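Local coordinates for putative HpcE protein (Mycolicibacterium smegmatis, PDB 6V77) that is a zinc-binding member of the fumarylacetoacetate hydrolase family, built round a mainly beta domain that carries the metal site, at residues L3-D7 against R58-S64; I96-F100 against G150-S154; V118-V122 against T241-M247. All coordinates share one frame; numbering follows the deposited sequence.

Contact 1 (L3-D7 against R58-S64); sequences LINLD and RVGTIGS
Strand 2-6 and residues 61-63 run antiparallel, Leu-6 and Ile-62 forming a non-hydrogen-bonded pair with CA atoms 4.9 Å apart, while Gly-63 N donates to Asn-5 O and Asp-7 N to Thr-61 O, the latter bond nearly straight (169°). Leu-6 and Ile-62 lie side by side, Leu-6 CD2 reaching Ile-62 CG1 at 3.9 Å. Ile-4 lies at a slant across Ile-62, CD1 against CD1. In the conformer modelled here, less certain because Arg-58 takes two, the guanidinium edge also meets Ile-4 CD1 and pairs with Glu-182. On the other face, the Asn-5 amide reaches across to residues 63-64, with ND2 2.9 Å from Ser-64 O, the acceptor almost in the amide plane. Where strand 2-6 ends, the Asp-7 carboxylate turns to the partner segment: its CG stands anti to the carbonyl carbon (chi1 -70°), which carries OD1 to Thr-61 N at 2.7 Å, the N-H coming from above the carboxylate plane. Waters add to the seam, one bridging Asn-5 N and Gly-63 O. This is a short, weakly bonded antiparallel pairing in the large mixed sheet, strand 62-63 beside the N-terminal strand.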
ATOM      1  N   LEU B   3     -24.030   0.099   1.462  1.00 21.28           N
ATOM      2  CA  LEU B   3     -23.433  -1.098   2.038  1.00 23.02           C
ATOM      3  C   LEU B   3     -22.792  -0.739   3.373  1.00 22.95           C
ATOM      4  O   LEU B   3     -22.323   0.389   3.568  1.00 21.96           O
ATOM      5  CB  LEU B   3     -22.352  -1.706   1.119  1.00 21.92           C
ATOM      6  CG  LEU B   3     -22.777  -2.062  -0.314  1.00 23.71           C
ATOM      7  CD1 LEU B   3     -21.611  -2.702  -1.047  1.00 26.86           C
ATOM      8  CD2 LEU B   3     -23.943  -2.993  -0.251  1.00 26.90           C
ATOM      9  N   ILE B   4     -22.763  -1.710   4.286  1.00 23.31           N
ATOM     10  CA  ILE B   4     -22.135  -1.522   5.590  1.00 24.28           C
ATOM     11  C   ILE B   4     -21.482  -2.839   5.996  1.00 23.33           C
ATOM     12  O   ILE B   4     -22.050  -3.921   5.807  1.00 24.63           O
ATOM     13  CB  ILE B   4     -23.145  -1.018   6.644  1.00 25.12           C
ATOM     14  CG1 ILE B   4     -22.438  -0.628   7.961  1.00 24.75           C
ATOM     15  CG2 ILE B   4     -24.269  -2.018   6.877  1.00 25.90           C
ATOM     16  CD1 ILE B   4     -23.396   0.026   8.977  1.00 26.45           C
ATOM     17  N   ASN B   5     -20.275  -2.733   6.526  1.00 24.62           N
ATOM     18  CA  ASN B   5     -19.490  -3.868   6.996  1.00 23.21           C
ATOM     19  C   ASN B   5     -19.770  -4.011   8.490  1.00 24.52           C
ATOM     20  O   ASN B   5     -19.461  -3.107   9.264  1.00 27.52           O
ATOM     21  CB  ASN B   5     -18.006  -3.603   6.703  1.00 26.27           C
ATOM     22  CG  ASN B   5     -17.081  -4.676   7.247  1.00 26.57           C
ATOM     23  OD1 ASN B   5     -17.540  -5.701   7.747  1.00 30.69           O
ATOM     24  ND2 ASN B   5     -15.764  -4.429   7.177  1.00 25.88           N
ATOM     25  N   LEU B   6     -20.417  -5.105   8.886  1.00 27.37           N
ATOM     26  CA  LEU B   6     -20.756  -5.343  10.286  1.00 29.38           C
ATOM     27  C   LEU B   6     -20.062  -6.613  10.743  1.00 26.96           C
ATOM     28  O   LEU B   6     -20.327  -7.692  10.200  1.00 29.35           O
ATOM     29  CB  LEU B   6     -22.269  -5.457  10.492  1.00 27.71           C
ATOM     30  CG  LEU B   6     -23.057  -4.178  10.198  1.00 26.11           C
ATOM     31  CD1 LEU B   6     -24.556  -4.489  10.214  1.00 26.96           C
ATOM     32  CD2 LEU B   6     -22.703  -3.086  11.220  1.00 27.58           C
ATOM     33  N   ASP B   7     -19.185  -6.474  11.743  1.00 28.52           N
ATOM     34  CA  ASP B   7     -18.382  -7.587  12.247  1.00 35.00           C
ATOM     35  C   ASP B   7     -17.712  -8.349  11.103  1.00 30.73           C
ATOM     36  O   ASP B   7     -17.670  -9.579  11.090  1.00 33.70           O
ATOM     37  CB  ASP B   7     -19.229  -8.527  13.103  1.00 30.65           C
ATOM     38  CG  ASP B   7     -19.640  -7.906  14.414  1.00 35.53           C
ATOM     39  OD1 ASP B   7     -18.942  -6.976  14.892  1.00 37.10           O
ATOM     40  OD2 ASP B   7     -20.654  -8.366  14.986  1.00 39.18           O
ATOM     41  N   ARG B  58     -29.125  -3.141  12.646  1.00 32.06           N
ATOM     42  CA  ARG B  58     -27.677  -2.969  12.577  0.61 31.20           C
ATOM     43  C   ARG B  58     -27.077  -3.306  13.935  1.00 32.51           C
ATOM     44  O   ARG B  58     -27.316  -2.584  14.899  1.00 38.58           O
ATOM     45  CB  ARG B  58     -27.333  -1.525  12.217  0.61 37.27           C
ATOM     46  CG  ARG B  58     -27.223  -1.160  10.754  0.61 41.14           C
ATOM     47  CD  ARG B  58     -26.980   0.347  10.658  0.61 41.36           C
ATOM     48  NE  ARG B  58     -27.124   0.907   9.310  0.61 34.79           N
ATOM     49  CZ  ARG B  58     -28.287   1.075   8.685  0.61 33.04           C
ATOM     50  NH1 ARG B  58     -28.319   1.613   7.474  0.61 33.89           N
ATOM     51  NH2 ARG B  58     -29.413   0.675   9.250  0.61 33.56           N
ATOM     52  N   VAL B  59     -26.290  -4.380  14.028  1.00 32.72           N
ATOM     53  CA  VAL B  59     -25.569  -4.674  15.264  1.00 37.16           C
ATOM     54  C   VAL B  59     -24.177  -5.161  14.904  1.00 37.40           C
ATOM     55  O   VAL B  59     -23.952  -5.710  13.825  1.00 35.78           O
ATOM     56  CB  VAL B  59     -26.279  -5.713  16.164  1.00 49.02           C
ATOM     57  CG1 VAL B  59     -27.585  -5.147  16.732  1.00 52.90           C
ATOM     58  CG2 VAL B  59     -26.507  -7.009  15.411  1.00 41.28           C
ATOM     59  N   GLY B  60     -23.240  -4.938  15.813  1.00 31.66           N
ATOM     60  CA  GLY B  60     -21.855  -5.318  15.621  1.00 32.27           C
ATOM     61  C   GLY B  60     -20.971  -4.109  15.363  1.00 33.54           C
ATOM     62  O   GLY B  60     -21.428  -2.969  15.253  1.00 36.45           O
ATOM     63  N   THR B  61     -19.675  -4.395  15.270  1.00 30.72           N
ATOM     64  CA  THR B  61     -18.688  -3.378  14.937  1.00 28.32           C
ATOM     65  C   THR B  61     -18.877  -2.935  13.497  1.00 29.34           C
ATOM     66  O   THR B  61     -18.877  -3.770  12.593  1.00 31.59           O
ATOM     67  CB  THR B  61     -17.271  -3.930  15.095  1.00 37.65           C
ATOM     68  OG1 THR B  61     -17.055  -4.368  16.443  1.00 37.81           O
ATOM     69  CG2 THR B  61     -16.235  -2.866  14.730  1.00 41.23           C
ATOM     70  N   ILE B  62     -18.999  -1.629  13.273  1.00 28.41           N
ATOM     71  CA  ILE B  62     -19.002  -1.107  11.909  1.00 26.52           C
ATOM     72  C   ILE B  62     -17.557  -1.048  11.434  1.00 29.52           C
ATOM     73  O   ILE B  62     -16.746  -0.290  11.976  1.00 26.88           O
ATOM     74  CB  ILE B  62     -19.669   0.276  11.826  1.00 25.24           C
ATOM     75  CG1 ILE B  62     -21.111   0.238  12.352  1.00 26.86           C
ATOM     76  CG2 ILE B  62     -19.605   0.791  10.388  1.00 27.69           C
ATOM     77  CD1 ILE B  62     -21.880   1.580  12.208  1.00 27.72           C
ATOM     78  N   GLY B  63     -17.225  -1.866  10.431  1.00 23.90           N
ATOM     79  CA  GLY B  63     -15.899  -1.851   9.849  1.00 23.41           C
ATOM     80  C   GLY B  63     -15.821  -0.918   8.660  1.00 24.55           C
ATOM     81  O   GLY B  63     -16.814  -0.336   8.218  1.00 23.89           O
ATOM     82  N   SER B  64     -14.608  -0.767   8.135  1.00 22.09           N
ATOM     83  CA  SER B  64     -14.482  -0.037   6.883  1.00 22.93           C
ATOM     84  C   SER B  64     -15.271  -0.759   5.799  1.00 23.12           C
ATOM     85  O   SER B  64     -15.248  -1.999   5.734  1.00 23.40           O
ATOM     86  CB  SER B  64     -13.023   0.079   6.446  1.00 22.28           C
ATOM     87  OG  SER B  64     -12.977   0.499   5.088  1.00 22.94           O
TER
HETATM   88  O   HOH W   1     -18.971  -0.213   6.507  1.00 21.06           O
HETATM   89  O   HOH W   2     -16.773  -4.933  11.002  1.00 38.06           O
HETATM   90  O   HOH W   3     -16.300  -7.519  16.046  1.00 39.33           O
HETATM   91  O   HOH W   4     -23.586  -8.201  13.186  1.00 52.02           O

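Contact 2 (I96-F100 against G150-S154); sequences IFTKF and GQDLS. With ZN (zinc ion), chain L.
The Phe-97 ring turns an edge to Asp-152, with CE1 4.0 Å from Asp-152 OD2, and the ring and carboxylate planes lie 37° apart; Lys-171 and Ser-168 also pack on this ring, and Gln-166 of the second subunit touches it. A second ring, Phe-100, has Thr-98 CG2 over one face, 3.8 Å above the plane and displaced from the ring centre, and meets Phe-73 of the second subunit. Each oxygen of the Asp-152 carboxylate has a cationic partner. OD2 binds the zinc ion at 2.4 Å, and OD1 takes a salt bridge from Lys-99 NZ at 2.6 Å. The ammonium comes in on the anti side of OD1, 34° out of the carboxylate plane. Lys-99 gets there by bending twice, at chi3 (72°) and chi4, so that CD and CE curl along the carboxylate before NZ arrives. With metal on one oxygen and lysine on the other, the rotation of the group is fixed. Lys-171 adds to this: its NZ bonds to Asp-152 OD2, beside the metal, and to Ser-154 OG, while its carbonyl O accepts from Lys-99 NZ. Within 150-154, Ser-154 OG donates back to Asp-152 O. Glu-121, Glu-123 and water 5 complete the zinc site. In the fold, residues 98-100 continue from strand 95-97, which pairs with strand 72-76, and face the interrupted strand 144-155, itself flanked by strands 118-128 and 177-185.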
ATOM      1  N   ILE B  96       0.667  12.302  -4.365  1.00 22.32           N
ATOM      2  CA  ILE B  96       0.157  10.966  -4.064  1.00 21.26           C
ATOM      3  C   ILE B  96       1.054  10.274  -3.039  1.00 27.07           C
ATOM      4  O   ILE B  96       2.275  10.177  -3.227  1.00 22.46           O
ATOM      5  CB  ILE B  96       0.028  10.104  -5.337  1.00 21.83           C
ATOM      6  CG1 ILE B  96      -0.907  10.786  -6.365  1.00 21.78           C
ATOM      7  CG2 ILE B  96      -0.441   8.701  -4.961  1.00 21.90           C
ATOM      8  CD1 ILE B  96      -2.354  11.001  -5.890  1.00 20.52           C
ATOM      9  N   PHE B  97       0.437   9.755  -1.980  1.00 20.70           N
ATOM     10  CA  PHE B  97       1.127   8.906  -1.015  1.00 23.66           C
ATOM     11  C   PHE B  97       0.156   7.801  -0.616  1.00 22.93           C
ATOM     12  O   PHE B  97      -0.850   7.557  -1.289  1.00 21.75           O
ATOM     13  CB  PHE B  97       1.653   9.717   0.183  1.00 22.51           C
ATOM     14  CG  PHE B  97       0.658  10.670   0.746  1.00 24.06           C
ATOM     15  CD1 PHE B  97      -0.186  10.279   1.766  1.00 23.81           C
ATOM     16  CD2 PHE B  97       0.566  11.964   0.264  1.00 27.77           C
ATOM     17  CE1 PHE B  97      -1.122  11.171   2.291  1.00 24.75           C
ATOM     18  CE2 PHE B  97      -0.376  12.855   0.780  1.00 28.73           C
ATOM     19  CZ  PHE B  97      -1.214  12.461   1.787  1.00 29.20           C
ATOM     20  N   THR B  98       0.461   7.079   0.452  1.00 21.37           N
ATOM     21  CA  THR B  98      -0.437   5.994   0.823  1.00 22.98           C
ATOM     22  C   THR B  98      -0.744   6.090   2.311  1.00 21.14           C
ATOM     23  O   THR B  98      -0.118   6.848   3.057  1.00 23.06           O
ATOM     24  CB  THR B  98       0.149   4.608   0.459  1.00 19.46           C
ATOM     25  OG1 THR B  98      -0.897   3.622   0.516  1.00 20.82           O
ATOM     26  CG2 THR B  98       1.293   4.223   1.419  1.00 21.04           C
ATOM     27  N   LYS B  99      -1.765   5.355   2.723  1.00 21.48           N
ATOM     28  CA  LYS B  99      -2.058   5.127   4.132  1.00 21.64           C
ATOM     29  C   LYS B  99      -2.094   3.612   4.280  1.00 19.74           C
ATOM     30  O   LYS B  99      -2.940   2.951   3.665  1.00 20.76           O
ATOM     31  CB  LYS B  99      -3.373   5.806   4.533  1.00 22.38           C
ATOM     32  CG  LYS B  99      -3.239   7.340   4.610  1.00 22.42           C
ATOM     33  CD  LYS B  99      -4.590   8.093   4.538  1.00 23.21           C
ATOM     34  CE  LYS B  99      -5.405   7.942   5.810  1.00 25.57           C
ATOM     35  NZ  LYS B  99      -4.693   8.396   7.038  1.00 22.15           N
ATOM     36  N   PHE B 100      -1.137   3.061   5.027  1.00 21.00           N
ATOM     37  CA  PHE B 100      -0.950   1.610   5.006  1.00 22.04           C
ATOM     38  C   PHE B 100      -2.181   0.902   5.559  1.00 24.85           C
ATOM     39  O   PHE B 100      -2.860   1.416   6.452  1.00 23.31           O
ATOM     40  CB  PHE B 100       0.316   1.237   5.781  1.00 22.44           C
ATOM     41  CG  PHE B 100       1.587   1.685   5.088  1.00 21.44           C
ATOM     42  CD1 PHE B 100       2.013   1.031   3.920  1.00 22.49           C
ATOM     43  CD2 PHE B 100       2.310   2.775   5.541  1.00 23.35           C
ATOM     44  CE1 PHE B 100       3.157   1.440   3.260  1.00 24.89           C
ATOM     45  CE2 PHE B 100       3.465   3.189   4.884  1.00 22.34           C
ATOM     46  CZ  PHE B 100       3.884   2.517   3.737  1.00 24.53           C
ATOM     47  N   GLY B 150     -14.179   9.642   5.288  1.00 21.97           N
ATOM     48  CA  GLY B 150     -12.909   9.251   5.879  1.00 22.94           C
ATOM     49  C   GLY B 150     -12.267  10.385   6.657  1.00 22.16           C
ATOM     50  O   GLY B 150     -12.619  11.559   6.505  1.00 22.38           O
ATOM     51  N   GLN B 151     -11.311   9.998   7.504  1.00 23.28           N
ATOM     52  CA  GLN B 151     -10.383  10.915   8.158  1.00 25.54           C
ATOM     53  C   GLN B 151      -8.985  10.527   7.717  1.00 25.81           C
ATOM     54  O   GLN B 151      -8.646   9.343   7.726  1.00 29.54           O
ATOM     55  CB  GLN B 151     -10.473  10.822   9.676  1.00 28.13           C
ATOM     56  CG  GLN B 151     -11.453  11.816  10.306  1.00 33.12           C
ATOM     57  CD  GLN B 151     -10.957  13.252  10.259  1.00 32.61           C
ATOM     58  OE1 GLN B 151      -9.752  13.509  10.253  1.00 29.98           O
ATOM     59  NE2 GLN B 151     -11.899  14.205  10.247  1.00 30.71           N
ATOM     60  N   ASP B 152      -8.185  11.504   7.308  1.00 25.38           N
ATOM     61  CA  ASP B 152      -6.750  11.262   7.128  1.00 23.60           C
ATOM     62  C   ASP B 152      -6.028  11.853   8.335  1.00 23.89           C
ATOM     63  O   ASP B 152      -5.441  12.933   8.277  1.00 24.79           O
ATOM     64  CB  ASP B 152      -6.242  11.857   5.818  1.00 27.05           C
ATOM     65  CG  ASP B 152      -4.762  11.620   5.611  1.00 25.34           C
ATOM     66  OD1 ASP B 152      -4.170  10.796   6.346  1.00 25.02           O
ATOM     67  OD2 ASP B 152      -4.171  12.233   4.706  1.00 27.73           O
ATOM     68  N   LEU B 153      -6.087  11.131   9.457  1.00 23.24           N
ATOM     69  CA  LEU B 153      -5.428  11.610  10.667  1.00 24.04           C
ATOM     70  C   LEU B 153      -3.925  11.583  10.441  1.00 24.87           C
ATOM     71  O   LEU B 153      -3.402  10.657   9.821  1.00 23.91           O
ATOM     72  CB  LEU B 153      -5.810  10.750  11.870  1.00 24.86           C
ATOM     73  CG  LEU B 153      -7.308  10.805  12.174  1.00 26.72           C
ATOM     74  CD1 LEU B 153      -7.709   9.744  13.185  1.00 26.04           C
ATOM     75  CD2 LEU B 153      -7.616  12.188  12.736  1.00 31.88           C
ATOM     76  N   SER B 154      -3.236  12.606  10.938  1.00 25.11           N
ATOM     77  CA  SER B 154      -1.854  12.867  10.540  1.00 25.49           C
ATOM     78  C   SER B 154      -1.045  13.299  11.747  1.00 26.51           C
ATOM     79  O   SER B 154      -1.363  14.321  12.359  1.00 30.40           O
ATOM     80  CB  SER B 154      -1.801  13.961   9.462  1.00 29.62           C
ATOM     81  OG  SER B 154      -2.678  13.660   8.365  1.00 26.99           O
TER
HETATM   82 ZN    ZN L 302      -5.033  14.075   3.470  0.60 48.61          ZN
HETATM   83  O   HOH W   5      -5.093  12.678   1.838  1.00 27.57           O

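Contact 3 (V118-V122 against T241-M247); sequences VDWEV and TPSGVGM. With ZN (zinc ion), chain L.
Thr-241 meets Glu-121 and Val-122 first: its hydroxyl OG1 donates to Val-122 O at 2.7 Å, and its methyl CG2 lies 3.5 Å from Glu-121 CD, the two side chains set roughly perpendicular. The hydroxyl stands opposite the backbone N (chi1 -163°), which turns it to the carbonyl and puts the methyl against the glutamate. Pro-242 follows, its CD and CG against Val-122 CG1. At Gly-244 the carbonyl O receives Trp-120 NE1 at 3.1 Å, a bent bond (137°) with the donor above the carbonyl plane. Val-245 turns CG1 to Glu-121 CG and to Trp-120 O, a buried carbonyl oxygen without a polar partner. Gly-246 N then lies over one face of the Trp-120 ring, 3.3 Å above its plane, and donates to the syn lone pair of Asp-119 OD1. Met-247 N completes a two-pronged grip, reaching Asp-119 OD2 at 2.9 Å from above the carboxylate plane. Asp-119 thus receives two successive backbone N-H groups at the start of a 3-10 turn, and its OD2 also pairs with Arg-156. Arg-156 likewise meets Glu-121 OE2, whereas Glu-121 OE1 binds the zinc ion at 2.2 Å. The loop 241-247 packs here beside one wall of the metal site, whose carboxylate ligands Glu-121, Glu-123 and Asp-152 come from neighbouring strands of the family's beta domain.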
ATOM      1  N   VAL B 118      -1.130  15.571  16.466  1.00 28.69           N
ATOM      2  CA  VAL B 118      -2.090  14.803  15.675  1.00 27.74           C
ATOM      3  C   VAL B 118      -3.170  15.739  15.142  1.00 28.35           C
ATOM      4  O   VAL B 118      -3.815  16.472  15.901  1.00 29.87           O
ATOM      5  CB  VAL B 118      -2.693  13.657  16.500  1.00 32.07           C
ATOM      6  CG1 VAL B 118      -3.666  12.890  15.675  1.00 27.39           C
ATOM      7  CG2 VAL B 118      -1.568  12.726  17.006  1.00 32.00           C
ATOM      8  N   ASP B 119      -3.379  15.686  13.834  1.00 27.31           N
ATOM      9  CA  ASP B 119      -4.177  16.659  13.116  1.00 27.34           C
ATOM     10  C   ASP B 119      -5.302  15.935  12.386  1.00 29.64           C
ATOM     11  O   ASP B 119      -5.170  14.759  12.032  1.00 26.79           O
ATOM     12  CB  ASP B 119      -3.294  17.410  12.135  1.00 27.43           C
ATOM     13  CG  ASP B 119      -3.840  18.755  11.750  1.00 32.24           C
ATOM     14  OD1 ASP B 119      -4.974  19.107  12.153  1.00 34.16           O
ATOM     15  OD2 ASP B 119      -3.100  19.471  11.049  1.00 30.35           O
ATOM     16  N   TRP B 120      -6.409  16.645  12.169  1.00 28.30           N
ATOM     17  CA  TRP B 120      -7.612  16.118  11.528  1.00 26.29           C
ATOM     18  C   TRP B 120      -7.664  16.535  10.062  1.00 25.95           C
ATOM     19  O   TRP B 120      -7.166  17.602   9.689  1.00 26.43           O
ATOM     20  CB  TRP B 120      -8.866  16.645  12.241  1.00 26.96           C
ATOM     21  CG  TRP B 120      -8.894  18.166  12.308  1.00 29.45           C
ATOM     22  CD1 TRP B 120      -9.416  19.018  11.372  1.00 28.10           C
ATOM     23  CD2 TRP B 120      -8.344  18.997  13.341  1.00 28.87           C
ATOM     24  NE1 TRP B 120      -9.241  20.318  11.769  1.00 29.14           N
ATOM     25  CE2 TRP B 120      -8.578  20.335  12.969  1.00 34.04           C
ATOM     26  CE3 TRP B 120      -7.680  18.737  14.546  1.00 29.25           C
ATOM     27  CZ2 TRP B 120      -8.181  21.406  13.752  1.00 32.03           C
ATOM     28  CZ3 TRP B 120      -7.284  19.814  15.332  1.00 30.35           C
ATOM     29  CH2 TRP B 120      -7.540  21.131  14.933  1.00 35.58           C
ATOM     30  N   GLU B 121      -8.327  15.700   9.236  1.00 25.20           N
ATOM     31  CA  GLU B 121      -8.492  15.970   7.797  1.00 24.87           C
ATOM     32  C   GLU B 121      -9.727  15.197   7.311  1.00 24.39           C
ATOM     33  O   GLU B 121      -9.604  14.015   6.979  1.00 24.17           O
ATOM     34  CB  GLU B 121      -7.248  15.547   6.999  1.00 24.34           C
ATOM     35  CG  GLU B 121      -5.918  16.260   7.340  1.00 24.83           C
ATOM     36  CD  GLU B 121      -4.852  16.126   6.253  1.00 28.55           C
ATOM     37  OE1 GLU B 121      -5.010  15.253   5.377  1.00 28.20           O
ATOM     38  OE2 GLU B 121      -3.875  16.899   6.250  1.00 32.64           O
ATOM     39  N   VAL B 122     -10.895  15.848   7.239  1.00 24.84           N
ATOM     40  CA  VAL B 122     -12.057  15.168   6.651  1.00 24.46           C
ATOM     41  C   VAL B 122     -11.817  14.973   5.163  1.00 27.13           C
ATOM     42  O   VAL B 122     -11.300  15.868   4.480  1.00 25.66           O
ATOM     43  CB  VAL B 122     -13.374  15.941   6.885  1.00 25.17           C
ATOM     44  CG1 VAL B 122     -13.309  17.379   6.358  1.00 25.82           C
ATOM     45  CG2 VAL B 122     -14.557  15.215   6.211  1.00 24.83           C
ATOM     46  N   THR B 241      -8.132  16.841   1.727  1.00 22.98           N
ATOM     47  CA  THR B 241      -8.917  17.533   2.743  1.00 25.16           C
ATOM     48  C   THR B 241      -8.988  19.037   2.478  1.00 27.70           C
ATOM     49  O   THR B 241      -8.016  19.639   2.008  1.00 27.07           O
ATOM     50  CB  THR B 241      -8.339  17.309   4.156  1.00 24.73           C
ATOM     51  OG1 THR B 241      -9.327  17.657   5.127  1.00 26.44           O
ATOM     52  CG2 THR B 241      -7.087  18.132   4.403  1.00 29.38           C
ATOM     53  N   PRO B 242     -10.116  19.668   2.791  1.00 28.75           N
ATOM     54  CA  PRO B 242     -10.235  21.125   2.661  1.00 25.00           C
ATOM     55  C   PRO B 242      -9.470  21.839   3.777  1.00 26.70           C
ATOM     56  O   PRO B 242      -8.822  21.221   4.625  1.00 29.29           O
ATOM     57  CB  PRO B 242     -11.749  21.375   2.763  1.00 32.24           C
ATOM     58  CG  PRO B 242     -12.276  20.217   3.556  1.00 27.49           C
ATOM     59  CD  PRO B 242     -11.382  19.031   3.189  1.00 24.64           C
ATOM     60  N   SER B 243      -9.547  23.158   3.756  1.00 27.45           N
ATOM     61  CA  SER B 243      -8.817  23.960   4.734  1.00 27.56           C
ATOM     62  C   SER B 243      -9.412  23.796   6.134  1.00 31.19           C
ATOM     63  O   SER B 243     -10.480  23.202   6.333  1.00 29.39           O
ATOM     64  CB  SER B 243      -8.821  25.425   4.326  1.00 31.29           C
ATOM     65  OG  SER B 243     -10.112  25.980   4.506  1.00 34.97           O
ATOM     66  N   GLY B 244      -8.707  24.349   7.119  1.00 31.76           N
ATOM     67  CA  GLY B 244      -9.121  24.251   8.503  1.00 30.63           C
ATOM     68  C   GLY B 244      -8.341  23.251   9.330  1.00 30.46           C
ATOM     69  O   GLY B 244      -8.647  23.087  10.524  1.00 29.90           O
ATOM     70  N   VAL B 245      -7.332  22.588   8.762  1.00 28.59           N
ATOM     71  CA  VAL B 245      -6.583  21.647   9.588  1.00 28.16           C
ATOM     72  C   VAL B 245      -5.844  22.406  10.691  1.00 31.94           C
ATOM     73  O   VAL B 245      -5.597  23.618  10.607  1.00 30.51           O
ATOM     74  CB  VAL B 245      -5.615  20.789   8.755  1.00 31.42           C
ATOM     75  CG1 VAL B 245      -6.335  20.197   7.557  1.00 28.52           C
ATOM     76  CG2 VAL B 245      -4.367  21.581   8.345  1.00 28.27           C
ATOM     77  N   GLY B 246      -5.501  21.679  11.759  1.00 30.88           N
ATOM     78  CA  GLY B 246      -4.895  22.320  12.915  1.00 33.04           C
ATOM     79  C   GLY B 246      -3.530  22.914  12.639  1.00 31.29           C
ATOM     80  O   GLY B 246      -3.179  23.953  13.201  1.00 32.44           O
ATOM     81  N   MET B 247      -2.739  22.280  11.761  1.00 30.74           N
ATOM     82  CA  MET B 247      -1.412  22.838  11.522  1.00 31.55           C
ATOM     83  C   MET B 247      -1.466  24.151  10.743  1.00 32.13           C
ATOM     84  O   MET B 247      -0.450  24.850  10.673  1.00 34.42           O
ATOM     85  CB  MET B 247      -0.524  21.816  10.784  1.00 30.91           C
ATOM     86  CG  MET B 247      -0.917  21.606   9.355  1.00 39.78           C
ATOM     87  SD  MET B 247       0.409  20.741   8.486  1.00 45.43           S
ATOM     88  CE  MET B 247      -0.359  20.460   6.876  1.00 58.14           C
TER
HETATM   89 ZN    ZN L 302      -5.033  14.075   3.470  0.60 48.61          ZN
HETATM   90  O   HOH W   5      -5.093  12.678   1.838  1.00 27.57           O

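Contacts 2 and 3 are neighbours, their centres about 12 Å apart, and they share the zinc ion and water 5. Strands 118-128 and 144-155, adjacent both in the chain and in the large mixed sheet, carry one segment of each, and the segments alternate along the sequence. Gln-151 OE1 lies 2.8 Å from Glu-121 N, probably a hydrogen bond that ties contact 2 to contact 3. Contact 1 closes earlier in the chain and stands apart, its centre about 21 Å from that of contact 2 and about 26 Å from that of contact 3. It reaches the same sheet, so the N-terminal strand is joined to the framework that bears the metal.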